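Local coordinates for protein colicin-D (Escherichia coli, PDB 5ZNM) that kills Escherichia coli and close relatives as a tRNA-cleaving toxin that stops protein synthesis, here as its central and C-terminal nuclease domains, at residues 22-27 against 265-270; 55-60 against 126-131; 78-83 against 166-171; 282-287 against 312-317; 352-357 against 369-374. All coordinates share one frame; numbering follows the deposited sequence.

Contacts 1 to 3 lie in the central domain. Contacts 1 and 2 reach the same five-stranded antiparallel sheet: contact 2 pairs two of its inner strands, and contact 1 lays the loop after helix 3-22 against strand 262-267, the outermost within this chain. Arg266 of contact 1 reaches Ser56 O of contact 2. Contact 3 packs helix 79-86 on a second sheet, and its Phe80 and Leu166 touch Phe128 of contact 2. These three are buried and largely apolar, apart from backbone bonds and waters. Contact 4 is also buried, but a salt bridge carries it. Contact 5, about 25 Å from contact 4 between centres, is a partly exposed hairpin in the nuclease domain.

Contact 1. Residues 22-27 against 265-270; sequences AGVNQP and WRPDAA
Ala22 and Val24 pack on Trp265 and Pro267, where the end of helix 3-22 meets the five-stranded antiparallel sheet at its outermost strand within this chain. The helix closes with a Schellman motif at Gly23, which has positive phi. The chain then runs on as a loop past strand 262-267. No direct hydrogen bond joins the two segments.

Trp265 can be followed outward. Trp265 CB touches both the CB of Ala22 and the CG2 of Val24, the latter at 3.7 Å. Trp265 CG comes next and lies 3.5 Å from Ala22 CB. This methyl sits over one face of the indole, offset toward the rim, in a CH-pi contact 4.0 Å from the centroid of the five-membered ring. Trp265 CD1 meets the carbonyl oxygen of Ala22 at 3.5 Å. The Trp265 side chain also packs on Val274 and Ala276 of the next strand and on Asn225 of the second subunit.

Val24 divides its two methyls. Val24 CG1 is anti to the backbone N (chi1 171°) and reaches Pro267 CG at 3.9 Å. Val24 CG2 lies against the Trp265 backbone, 3.4 Å from Trp265 O. Arg266 turns its CB away from the loop, and its guanidinium bonds to Glu275. One water bridges the backbones: it donates to Ala22 O and accepts from Trp265 N, both at 3.0 Å.

Contact 2. Residues 55-60 against 126-131; sequences SSVQLA and AMFSLS
Ala126 opens the strand, its CA in a CA-H...O contact with Ala60 O. Met127 pairs with Ala60 through two backbone bonds, the shorter being Ala60 N to Met127 O at 2.8 Å. Its side chain is extended to SD and then bends (chi3 61°), which brings Met127 CE to 4.0 Å from Ala60 CB. Phe128 stands opposite Leu59 as a non-hydrogen-bonded pair. Its ring turns to the other face of the sheet, where Leu59 CB meets the ring edge and Val57 CG1 lies obliquely, 3.5 Å from Phe128 CZ.

These are neighbouring strands, 177° apart in direction, inside a five-stranded antiparallel sheet. Strand 65-71 flanks strand 56-61, and strand 274-281 flanks strand 126-131.

Ser129 forms the second hydrogen-bonded pair, with Gln58. The bonds Gln58 N to Ser129 O and Ser129 N to Gln58 O are both 2.9 Å. Ser129 OG lies 3.6 Å from Gln58 CB and shares a water with Ser56 O. The Gln58 amide donates in its plane to Ser56 OG and also to Asn51 O; Ser56 OG also bonds to Thr53 O. Leu130 sets CB beside Val57 CG2, the two side chains pointing the same way. A second water accepts from Ser131 N at 2.9 Å and donates weakly to Ser56 O.

Contact 3. Residues 78-83 against 166-171; sequences SKFFSN and LDLLKT
Phe80 meets Leu166 and Leu168 through the outer end of its ring. The closest approach is 3.4 Å, from Phe80 CZ to Leu166 CD2, and this methyl comes in obliquely. Leu168 sends both its methyls to the ring. Leu168 CD2 lies 3.8 Å from Phe80 CE1, while CD1 stands over one face, 4.1 Å above the plane and offset toward the rim. Both leucines cross the phenylalanine at about a right angle. CG of Phe80 is anti to its carbonyl carbon (chi1 -85°), which carries the ring off the helix toward the strand. Leu168 CD1 also rests 4.1 Å from Lys79 O and lies near Asn83, whose position is poorly defined.

Further packing surrounds these groups. Phe128 and Leu130 of strand 126-131 also pack on the Phe80 ring. Leu166 touches Phe128 as well as Leu157, and Leu168 leans on Val153 and Ile100. Asp167, between the two leucines, points to the other side of the strand and forms a salt bridge with Arg99.

No hydrogen bond crosses between the segments. This is helix-on-sheet packing: segment 79-83 of helix 79-86 runs 27° from the direction of strand segment 166-170, in a hydrophobic core shared with the five-stranded sheet.

Contact 4. Residues 282-287 against 312-317; sequences NDPLDS and KNRETL
Asp283 and Arg314 approach from opposite directions and meet carboxylate to guanidinium. The grip is end-on and two-pronged. Arg314 NH1 donates to Asp283 OD1 at 3.0 Å, and Arg314 NH2 to Asp283 OD2 at 2.6 Å. The two planes are 31° apart, so the pair is twisted. OD2 uses its syn lone pair, whereas NH1 reaches the syn side of OD1 from 24° out of the carboxylate plane. The arginine chain is extended at first and bends at chi3 (-59°), which turns the guanidinium to the acid. The bridge ties the loop after the central domain's strand 274-281 to a helix of the nuclease domain.

Leu285 slides past Arg314 in the opposite direction, its CD1 3.7 Å from Arg314 NH1. The same methyl of Leu285 touches Leu317 CB at 4.1 Å, the two leucines crossing at about a right angle.

A backbone N-H fixes Asp283: it opens a type I turn, and its OD1 takes the N of Leu285 on the anti lone pair, an Asx turn. Arg314 sits in the first turn of helix 314-329, whose N-terminal end carries a capping box of Asn313 and Thr316.

Asp255 binds Arg314 NE, so two acids share one buried guanidinium. They probably offset the nearby positive charge of Arg292.

Contact 5. Residues 352-357 against 369-374; sequences NTMNVV and WKINPD
The open end of the beta hairpin formed by strands 355-359 and 365-370, in the C-terminal nuclease domain, brings Val356 against Trp369. They are an antiparallel hydrogen-bonded pair. Val356 N donates to Trp369 O at 2.8 Å, almost straight on, and Trp369 N returns a bond to Val356 O. Next along, Ile371 N donates to Met354 O at 2.8 Å, although Ile371 is already beyond the strand.

On the face with Val356, its CG2 sits over the Trp369 indole, 4.0 Å from the centroid of the five-membered ring and 7° off the normal. Its CG1 meets Ile371 CG1 at 3.6 Å. Met354 curls at chi2 and chi3, so that CE reaches Pro373 CB at 3.9 Å. Tyr381 and Leu382 of helix 376-384 pack on this side.

Lys370 lies on the other face, with Asn355. Its chain folds back at chi3 (-56°) and chi4, and the ammonium NZ donates to two oxygens, Thr353 O and Asn355 OD1, each 2.8 Å away; NZ stands above the plane of the Asn355 amide. Asn355 ND2 in turn bonds to Asp304 O. The lysine thus clasps the turn before its partner strand. Within this contact two neutral oxygens probably steady its charge, and NZ has a further partner outside.

Contact 1. Residues 22-27 against 265-270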
# COMPACT_ATOMS: atom_id res chain seq x y z
N ALA A 22 24.10 7.95 7.64
CA ALA A 22 22.76 8.41 7.30
C ALA A 22 22.11 9.22 8.41
O ALA A 22 21.01 9.74 8.21
CB ALA A 22 21.86 7.20 6.97
N GLY A 23 22.76 9.34 9.58
CA GLY A 23 22.14 10.02 10.70
C GLY A 23 20.98 9.27 11.32
O GLY A 23 20.08 9.89 11.89
N VAL A 24 20.99 7.94 11.25
CA VAL A 24 19.85 7.13 11.66
C VAL A 24 20.15 6.43 12.98
O VAL A 24 21.26 5.93 13.20
CB VAL A 24 19.51 6.12 10.55
CG1 VAL A 24 18.47 5.11 11.05
CG2 VAL A 24 19.01 6.85 9.30
N ASN A 25 19.15 6.41 13.86
CA ASN A 25 19.17 5.59 15.06
C ASN A 25 18.13 4.51 14.93
O ASN A 25 17.03 4.76 14.43
CB ASN A 25 18.87 6.41 16.32
CG ASN A 25 19.98 7.37 16.67
OD1 ASN A 25 21.01 6.95 17.19
ND2 ASN A 25 19.77 8.67 16.41
N GLN A 26 18.45 3.31 15.42
CA GLN A 26 17.44 2.27 15.40
C GLN A 26 16.29 2.65 16.33
O GLN A 26 16.49 3.36 17.32
CB GLN A 26 18.05 0.94 15.81
CG GLN A 26 18.24 0.77 17.28
CD GLN A 26 18.69 -0.63 17.63
OE1 GLN A 26 18.82 -1.49 16.74
NE2 GLN A 26 18.93 -0.88 18.91
N PRO A 27 15.06 2.24 16.01
CA PRO A 27 13.93 2.58 16.87
C PRO A 27 14.15 2.07 18.28
O PRO A 27 14.76 1.00 18.48
CB PRO A 27 12.75 1.86 16.20
CG PRO A 27 13.19 1.56 14.83
CD PRO A 27 14.66 1.43 14.85
N TRP A 265 16.97 10.14 5.87
CA TRP A 265 17.16 8.69 5.78
C TRP A 265 16.35 7.97 6.86
O TRP A 265 16.27 8.46 7.99
CB TRP A 265 18.63 8.33 5.96
CG TRP A 265 19.51 8.83 4.88
CD1 TRP A 265 20.15 10.04 4.85
CD2 TRP A 265 19.85 8.16 3.67
NE1 TRP A 265 20.88 10.15 3.69
CE2 TRP A 265 20.71 9.01 2.95
CE3 TRP A 265 19.51 6.91 3.13
CZ2 TRP A 265 21.24 8.66 1.72
CZ3 TRP A 265 20.04 6.56 1.90
CH2 TRP A 265 20.90 7.44 1.20
N ARG A 266 15.78 6.82 6.52
CA ARG A 266 15.13 5.92 7.46
C ARG A 266 15.64 4.51 7.21
O ARG A 266 16.19 4.22 6.14
CB ARG A 266 13.59 5.92 7.35
CG ARG A 266 13.04 5.49 5.99
CD ARG A 266 11.49 5.63 5.93
NE ARG A 266 10.99 5.46 4.58
CZ ARG A 266 9.89 6.04 4.09
NH1 ARG A 266 9.16 6.84 4.87
NH2 ARG A 266 9.53 5.85 2.83
N PRO A 267 15.48 3.60 8.18
CA PRO A 267 15.88 2.21 7.93
C PRO A 267 15.10 1.62 6.77
O PRO A 267 13.96 2.01 6.48
CB PRO A 267 15.56 1.50 9.25
CG PRO A 267 15.60 2.58 10.30
CD PRO A 267 15.04 3.81 9.57
N ASP A 268 15.75 0.69 6.07
CA ASP A 268 15.05 -0.00 4.99
C ASP A 268 14.11 -1.06 5.56
O ASP A 268 13.96 -1.23 6.78
CB ASP A 268 16.05 -0.59 3.99
CG ASP A 268 16.99 -1.63 4.61
OD1 ASP A 268 16.78 -2.07 5.75
OD2 ASP A 268 17.96 -2.01 3.91
N ALA A 269 13.41 -1.76 4.66
CA ALA A 269 12.38 -2.70 5.09
C ALA A 269 12.96 -3.81 5.96
O ALA A 269 12.33 -4.23 6.95
CB ALA A 269 11.66 -3.28 3.86
N ALA A 270 14.15 -4.31 5.62
CA ALA A 270 14.82 -5.32 6.42
C ALA A 270 15.26 -4.78 7.78
O ALA A 270 15.46 -5.57 8.71
CB ALA A 270 16.04 -5.87 5.67
O HOH W 1 18.73 11.58 7.85

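Contact 2. Residues 55-60 against 126-131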
# COMPACT_ATOMS: atom_id res chain seq x y z
N SER A 55 9.80 2.21 2.35
CA SER A 55 9.35 2.15 0.96
C SER A 55 7.92 2.63 0.79
O SER A 55 7.18 2.13 -0.05
CB SER A 55 9.50 0.73 0.38
OG SER A 55 10.87 0.35 0.35
N SER A 56 7.50 3.61 1.59
CA SER A 56 6.11 4.03 1.58
C SER A 56 5.99 5.43 0.99
O SER A 56 6.93 6.22 0.98
CB SER A 56 5.52 3.99 3.00
OG SER A 56 6.18 4.93 3.86
N VAL A 57 4.80 5.72 0.46
CA VAL A 57 4.40 7.07 0.10
C VAL A 57 3.45 7.56 1.18
O VAL A 57 2.56 6.82 1.61
CB VAL A 57 3.71 7.10 -1.28
CG1 VAL A 57 3.24 8.52 -1.63
CG2 VAL A 57 4.65 6.55 -2.36
N GLN A 58 3.62 8.81 1.62
CA GLN A 58 2.81 9.31 2.71
C GLN A 58 2.34 10.72 2.41
O GLN A 58 3.04 11.52 1.78
CB GLN A 58 3.57 9.32 4.04
CG GLN A 58 3.87 7.91 4.57
CD GLN A 58 4.81 7.93 5.78
OE1 GLN A 58 4.72 8.83 6.62
NE2 GLN A 58 5.72 6.95 5.85
N LEU A 59 1.14 11.03 2.90
CA LEU A 59 0.59 12.38 2.84
C LEU A 59 0.05 12.70 4.21
O LEU A 59 -0.85 12.01 4.70
CB LEU A 59 -0.51 12.48 1.78
CG LEU A 59 -1.26 13.81 1.72
CD1 LEU A 59 -0.31 14.95 1.40
CD2 LEU A 59 -2.38 13.75 0.68
N ALA A 60 0.62 13.71 4.86
CA ALA A 60 0.19 14.11 6.18
C ALA A 60 -0.41 15.50 6.10
O ALA A 60 0.08 16.36 5.35
CB ALA A 60 1.35 14.07 7.19
N ALA A 126 0.65 20.70 5.16
CA ALA A 126 0.65 19.39 4.51
C ALA A 126 2.06 18.98 4.12
O ALA A 126 2.95 19.81 3.90
CB ALA A 126 -0.25 19.37 3.27
N MET A 127 2.24 17.67 3.98
CA MET A 127 3.57 17.09 3.81
C MET A 127 3.42 15.80 3.01
O MET A 127 2.63 14.93 3.38
CB MET A 127 4.22 16.81 5.17
CG MET A 127 5.61 16.20 5.10
SD MET A 127 6.38 16.10 6.75
CE MET A 127 5.20 15.03 7.57
N PHE A 128 4.16 15.70 1.92
CA PHE A 128 4.11 14.55 1.02
C PHE A 128 5.50 13.97 0.89
O PHE A 128 6.48 14.71 0.76
CB PHE A 128 3.59 14.98 -0.37
CG PHE A 128 3.38 13.83 -1.32
CD1 PHE A 128 2.29 12.98 -1.18
CD2 PHE A 128 4.28 13.60 -2.35
CE1 PHE A 128 2.10 11.91 -2.06
CE2 PHE A 128 4.09 12.53 -3.23
CZ PHE A 128 3.01 11.69 -3.08
N SER A 129 5.62 12.64 0.95
CA SER A 129 6.95 12.05 0.99
C SER A 129 6.95 10.71 0.27
O SER A 129 5.94 9.99 0.26
CB SER A 129 7.45 11.85 2.42
OG SER A 129 6.55 11.04 3.16
N LEU A 130 8.08 10.40 -0.35
CA LEU A 130 8.26 9.15 -1.08
C LEU A 130 9.75 8.89 -1.23
O LEU A 130 10.57 9.77 -0.96
CB LEU A 130 7.60 9.18 -2.46
CG LEU A 130 7.64 10.40 -3.39
CD1 LEU A 130 8.93 11.16 -3.38
CD2 LEU A 130 7.32 9.97 -4.82
N SER A 131 10.08 7.69 -1.69
CA SER A 131 11.49 7.32 -1.82
C SER A 131 12.22 8.28 -2.75
O SER A 131 11.74 8.62 -3.84
CB SER A 131 11.61 5.89 -2.34
OG SER A 131 11.20 4.98 -1.33
O HOH W 2 7.19 8.33 3.04
O HOH W 3 8.16 5.53 -2.00

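Contact 3. Residues 78-83 against 166-171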
# COMPACT_ATOMS: atom_id res chain seq x y z
N SER A 78 4.64 6.33 -10.68
CA SER A 78 4.87 6.46 -12.11
C SER A 78 4.53 7.85 -12.63
O SER A 78 5.21 8.35 -13.53
CB SER A 78 4.11 5.39 -12.89
OG SER A 78 4.25 4.15 -12.26
N LYS A 79 3.50 8.50 -12.08
CA LYS A 79 3.42 9.94 -12.27
C LYS A 79 4.73 10.61 -11.89
O LYS A 79 5.02 11.71 -12.38
CB LYS A 79 2.29 10.55 -11.44
CG LYS A 79 1.01 9.73 -11.40
CD LYS A 79 0.08 10.24 -10.34
CE LYS A 79 -1.27 10.51 -10.95
NZ LYS A 79 -1.76 9.36 -11.72
N PHE A 80 5.55 9.96 -11.06
CA PHE A 80 6.89 10.47 -10.71
C PHE A 80 8.03 9.91 -11.56
O PHE A 80 9.17 10.24 -11.26
CB PHE A 80 7.24 10.15 -9.26
CG PHE A 80 6.71 11.14 -8.30
CD1 PHE A 80 7.46 12.26 -8.01
CD2 PHE A 80 5.50 10.93 -7.66
CE1 PHE A 80 7.02 13.18 -7.10
CE2 PHE A 80 5.05 11.85 -6.74
CZ PHE A 80 5.81 12.98 -6.46
N PHE A 81 7.80 9.06 -12.57
CA PHE A 81 8.86 9.06 -13.58
C PHE A 81 8.34 9.42 -14.97
O PHE A 81 9.14 9.86 -15.79
CB PHE A 81 9.71 7.76 -13.62
CG PHE A 81 11.08 7.94 -14.32
CD1 PHE A 81 11.16 8.13 -15.68
CD2 PHE A 81 12.28 8.05 -13.58
CE1 PHE A 81 12.36 8.38 -16.33
CE2 PHE A 81 13.50 8.30 -14.24
CZ PHE A 81 13.54 8.46 -15.61
N SER A 82 7.03 9.41 -15.20
CA SER A 82 6.52 10.12 -16.38
C SER A 82 7.08 11.54 -16.44
O SER A 82 7.70 11.94 -17.42
CB SER A 82 4.98 10.14 -16.39
OG SER A 82 4.47 8.84 -16.63
N ASN A 83 6.88 12.30 -15.36
CA ASN A 83 7.54 13.60 -15.18
C ASN A 83 9.02 13.55 -15.54
O ASN A 83 9.57 14.49 -16.12
CB ASN A 83 7.44 14.02 -13.72
CG ASN A 83 8.01 12.94 -12.79
OD1 ASN A 83 8.62 11.99 -13.29
ND2 ASN A 83 7.99 13.17 -11.47
N LEU A 166 0.03 18.75 -5.94
CA LEU A 166 1.48 18.69 -5.97
C LEU A 166 1.96 19.25 -7.30
O LEU A 166 1.58 18.74 -8.36
CB LEU A 166 1.97 17.25 -5.79
CG LEU A 166 3.48 17.01 -5.78
CD1 LEU A 166 4.12 17.70 -4.60
CD2 LEU A 166 3.74 15.52 -5.73
N ASP A 167 2.76 20.31 -7.24
CA ASP A 167 3.38 20.86 -8.44
C ASP A 167 4.76 20.25 -8.58
O ASP A 167 5.58 20.35 -7.66
CB ASP A 167 3.49 22.39 -8.37
CG ASP A 167 2.21 23.07 -8.76
OD1 ASP A 167 1.27 22.36 -9.17
OD2 ASP A 167 2.15 24.32 -8.67
N LEU A 168 5.01 19.60 -9.72
CA LEU A 168 6.32 19.05 -10.03
C LEU A 168 7.04 20.05 -10.93
O LEU A 168 6.54 20.40 -12.01
CB LEU A 168 6.20 17.68 -10.68
CG LEU A 168 5.57 16.60 -9.79
CD1 LEU A 168 5.69 15.22 -10.42
CD2 LEU A 168 6.18 16.60 -8.39
N LEU A 169 8.20 20.50 -10.47
CA LEU A 169 8.93 21.59 -11.09
C LEU A 169 10.26 21.09 -11.61
O LEU A 169 11.02 20.43 -10.88
CB LEU A 169 9.17 22.72 -10.10
CG LEU A 169 7.90 23.26 -9.46
CD1 LEU A 169 8.26 24.11 -8.25
CD2 LEU A 169 7.11 24.06 -10.47
N LYS A 170 10.53 21.41 -12.88
CA LYS A 170 11.82 21.16 -13.51
C LYS A 170 12.90 22.03 -12.83
O LYS A 170 12.73 23.24 -12.68
CB LYS A 170 11.71 21.44 -15.03
CG LYS A 170 12.99 21.16 -15.88
CD LYS A 170 13.93 20.06 -15.36
CE LYS A 170 15.18 20.22 -15.94
NZ LYS A 170 16.20 19.90 -14.87
N THR A 171 14.01 21.41 -12.45
CA THR A 171 15.09 22.14 -11.84
C THR A 171 16.14 22.44 -12.93
O THR A 171 16.15 21.84 -13.95
CB THR A 171 15.78 21.42 -10.66
OG1 THR A 171 16.50 20.31 -11.12
CG2 THR A 171 14.82 20.96 -9.62

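Contact 4. Residues 282-287 against 312-317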
# COMPACT_ATOMS: atom_id res chain seq x y z
N ASN A 282 3.93 22.20 2.03
CA ASN A 282 3.14 23.24 1.37
C ASN A 282 3.93 24.54 1.31
O ASN A 282 4.73 24.86 2.20
CB ASN A 282 1.82 23.48 2.12
CG ASN A 282 2.04 23.89 3.56
OD1 ASN A 282 2.29 23.04 4.41
ND2 ASN A 282 1.93 25.20 3.84
N ASP A 283 3.70 25.28 0.24
CA ASP A 283 4.09 26.68 0.18
C ASP A 283 3.60 27.41 1.43
O ASP A 283 2.46 27.21 1.85
CB ASP A 283 3.49 27.33 -1.08
CG ASP A 283 4.05 28.72 -1.36
OD1 ASP A 283 3.85 29.64 -0.54
OD2 ASP A 283 4.66 28.89 -2.44
N PRO A 284 4.43 28.26 2.06
CA PRO A 284 3.96 28.99 3.26
C PRO A 284 2.66 29.74 3.03
O PRO A 284 1.89 29.94 3.97
CB PRO A 284 5.12 29.96 3.55
CG PRO A 284 6.30 29.34 2.94
CD PRO A 284 5.84 28.57 1.75
N LEU A 285 2.38 30.13 1.80
CA LEU A 285 1.20 30.93 1.52
C LEU A 285 -0.01 30.09 1.15
O LEU A 285 -1.09 30.64 0.95
CB LEU A 285 1.48 31.93 0.39
CG LEU A 285 2.50 33.05 0.68
CD1 LEU A 285 2.81 33.82 -0.60
CD2 LEU A 285 2.00 33.99 1.79
N ASP A 286 0.16 28.77 1.05
CA ASP A 286 -0.94 27.86 0.72
C ASP A 286 -1.22 27.02 1.97
O ASP A 286 -0.52 26.04 2.23
CB ASP A 286 -0.58 26.99 -0.48
CG ASP A 286 -0.59 27.77 -1.77
OD1 ASP A 286 -0.10 28.92 -1.77
OD2 ASP A 286 -1.08 27.25 -2.79
N SER A 287 -2.26 27.41 2.70
CA SER A 287 -2.49 26.90 4.04
C SER A 287 -3.95 26.52 4.29
O SER A 287 -4.36 26.45 5.46
CB SER A 287 -2.08 27.94 5.09
OG SER A 287 -2.94 29.08 4.98
N LYS A 312 3.35 42.68 -7.24
CA LYS A 312 2.91 41.43 -6.64
C LYS A 312 4.06 40.44 -6.71
O LYS A 312 4.45 40.01 -7.80
CB LYS A 312 1.68 40.87 -7.35
CG LYS A 312 0.49 41.75 -7.19
CD LYS A 312 -0.78 40.97 -7.41
CE LYS A 312 -0.97 40.63 -8.86
NZ LYS A 312 -2.42 40.38 -9.10
N ASN A 313 4.60 40.07 -5.55
CA ASN A 313 5.65 39.06 -5.48
C ASN A 313 5.51 38.37 -4.14
O ASN A 313 4.59 38.67 -3.37
CB ASN A 313 7.04 39.69 -5.68
CG ASN A 313 7.29 40.84 -4.72
OD1 ASN A 313 6.95 40.77 -3.54
ND2 ASN A 313 7.88 41.91 -5.24
N ARG A 314 6.43 37.44 -3.84
CA ARG A 314 6.29 36.67 -2.61
C ARG A 314 6.21 37.59 -1.41
O ARG A 314 5.39 37.40 -0.50
CB ARG A 314 7.45 35.68 -2.44
CG ARG A 314 7.41 34.98 -1.07
CD ARG A 314 8.14 33.62 -1.08
NE ARG A 314 7.57 32.69 -2.06
CZ ARG A 314 6.54 31.88 -1.83
NH1 ARG A 314 5.91 31.88 -0.66
NH2 ARG A 314 6.11 31.08 -2.79
N GLU A 315 7.09 38.59 -1.39
CA GLU A 315 7.16 39.54 -0.29
C GLU A 315 5.85 40.29 -0.09
O GLU A 315 5.34 40.40 1.03
CB GLU A 315 8.32 40.48 -0.60
CG GLU A 315 8.62 41.52 0.37
CD GLU A 315 9.86 42.31 -0.03
OE1 GLU A 315 10.97 41.77 0.16
OE2 GLU A 315 9.73 43.43 -0.57
N THR A 316 5.27 40.82 -1.17
CA THR A 316 4.07 41.63 -0.97
C THR A 316 2.83 40.77 -0.74
O THR A 316 1.94 41.18 0.03
CB THR A 316 3.86 42.59 -2.15
OG1 THR A 316 3.63 41.85 -3.36
CG2 THR A 316 5.09 43.46 -2.33
N LEU A 317 2.75 39.59 -1.36
CA LEU A 317 1.65 38.69 -1.04
C LEU A 317 1.74 38.19 0.39
O LEU A 317 0.70 37.95 1.01
CB LEU A 317 1.60 37.50 -2.01
CG LEU A 317 1.37 37.81 -3.49
CD1 LEU A 317 1.17 36.52 -4.29
CD2 LEU A 317 0.20 38.77 -3.69

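Contact 5. Residues 352-357 against 369-374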
# COMPACT_ATOMS: atom_id res chain seq x y z
N ASN A 352 -12.56 49.96 13.98
CA ASN A 352 -11.61 51.06 13.96
C ASN A 352 -11.06 51.30 12.56
O ASN A 352 -11.08 52.43 12.06
CB ASN A 352 -10.46 50.79 14.92
CG ASN A 352 -10.93 50.51 16.31
OD1 ASN A 352 -10.50 49.53 16.94
ND2 ASN A 352 -11.80 51.36 16.82
N THR A 353 -10.57 50.25 11.90
CA THR A 353 -10.15 50.40 10.52
C THR A 353 -11.30 50.37 9.54
O THR A 353 -11.11 50.76 8.38
CB THR A 353 -9.18 49.28 10.13
OG1 THR A 353 -9.89 48.04 10.15
CG2 THR A 353 -7.98 49.22 11.11
N MET A 354 -12.48 49.88 9.96
CA MET A 354 -13.65 49.66 9.11
C MET A 354 -13.43 48.59 8.05
O MET A 354 -14.21 48.50 7.10
CB MET A 354 -14.14 50.96 8.45
CG MET A 354 -14.37 52.07 9.44
SD MET A 354 -15.89 51.85 10.37
CE MET A 354 -17.09 52.10 9.06
N ASN A 355 -12.42 47.75 8.22
CA ASN A 355 -12.16 46.69 7.25
C ASN A 355 -13.06 45.49 7.51
O ASN A 355 -13.42 45.19 8.65
CB ASN A 355 -10.69 46.27 7.28
CG ASN A 355 -9.79 47.28 6.59
OD1 ASN A 355 -10.27 48.13 5.83
ND2 ASN A 355 -8.47 47.20 6.83
N VAL A 356 -13.44 44.82 6.43
CA VAL A 356 -14.08 43.51 6.50
C VAL A 356 -13.18 42.49 5.83
O VAL A 356 -12.46 42.81 4.88
CB VAL A 356 -15.47 43.50 5.83
CG1 VAL A 356 -16.45 44.35 6.62
CG2 VAL A 356 -15.35 44.02 4.40
N VAL A 357 -13.24 41.25 6.32
CA VAL A 357 -12.62 40.10 5.66
C VAL A 357 -13.68 39.01 5.58
O VAL A 357 -14.36 38.73 6.58
CB VAL A 357 -11.37 39.60 6.41
CG1 VAL A 357 -10.95 38.20 5.90
CG2 VAL A 357 -10.20 40.62 6.28
N TRP A 369 -11.91 44.28 2.28
CA TRP A 369 -11.83 45.67 1.85
C TRP A 369 -12.32 46.57 2.97
O TRP A 369 -12.78 46.10 4.02
CB TRP A 369 -12.63 45.92 0.56
CG TRP A 369 -14.13 45.63 0.62
CD1 TRP A 369 -15.11 46.47 1.09
CD2 TRP A 369 -14.80 44.45 0.14
NE1 TRP A 369 -16.35 45.87 0.94
CE2 TRP A 369 -16.18 44.63 0.37
CE3 TRP A 369 -14.36 43.26 -0.44
CZ2 TRP A 369 -17.13 43.66 0.03
CZ3 TRP A 369 -15.31 42.28 -0.78
CH2 TRP A 369 -16.67 42.50 -0.54
N LYS A 370 -12.18 47.88 2.75
CA LYS A 370 -12.59 48.88 3.74
C LYS A 370 -14.02 49.34 3.46
O LYS A 370 -14.34 49.76 2.34
CB LYS A 370 -11.65 50.09 3.74
CG LYS A 370 -11.91 51.06 4.91
CD LYS A 370 -10.85 52.17 5.01
CE LYS A 370 -9.42 51.60 5.13
NZ LYS A 370 -9.20 50.67 6.32
N ILE A 371 -14.86 49.29 4.49
CA ILE A 371 -16.24 49.77 4.39
C ILE A 371 -16.23 51.30 4.31
O ILE A 371 -15.54 51.98 5.08
CB ILE A 371 -17.06 49.32 5.61
CG1 ILE A 371 -17.15 47.79 5.68
CG2 ILE A 371 -18.45 49.97 5.58
CD1 ILE A 371 -17.78 47.17 4.45
N ASN A 372 -17.03 51.85 3.38
CA ASN A 372 -17.30 53.28 3.32
C ASN A 372 -18.64 53.54 4.01
O ASN A 372 -19.71 53.25 3.42
CB ASN A 372 -17.34 53.76 1.86
CG ASN A 372 -17.65 55.27 1.74
OD1 ASN A 372 -17.91 55.94 2.72
ND2 ASN A 372 -17.60 55.78 0.53
N PRO A 373 -18.65 54.07 5.23
CA PRO A 373 -19.92 54.24 5.96
C PRO A 373 -20.82 55.30 5.38
O PRO A 373 -22.00 55.36 5.77
CB PRO A 373 -19.46 54.66 7.36
CG PRO A 373 -18.16 55.38 7.12
CD PRO A 373 -17.50 54.59 6.00
N ASP A 374 -20.33 56.13 4.47
CA ASP A 374 -21.15 57.17 3.88
C ASP A 374 -21.71 56.78 2.52
O ASP A 374 -22.33 57.62 1.86
CB ASP A 374 -20.35 58.46 3.77
CG ASP A 374 -19.79 58.90 5.11
OD1 ASP A 374 -20.60 59.01 6.06
OD2 ASP A 374 -18.56 59.11 5.21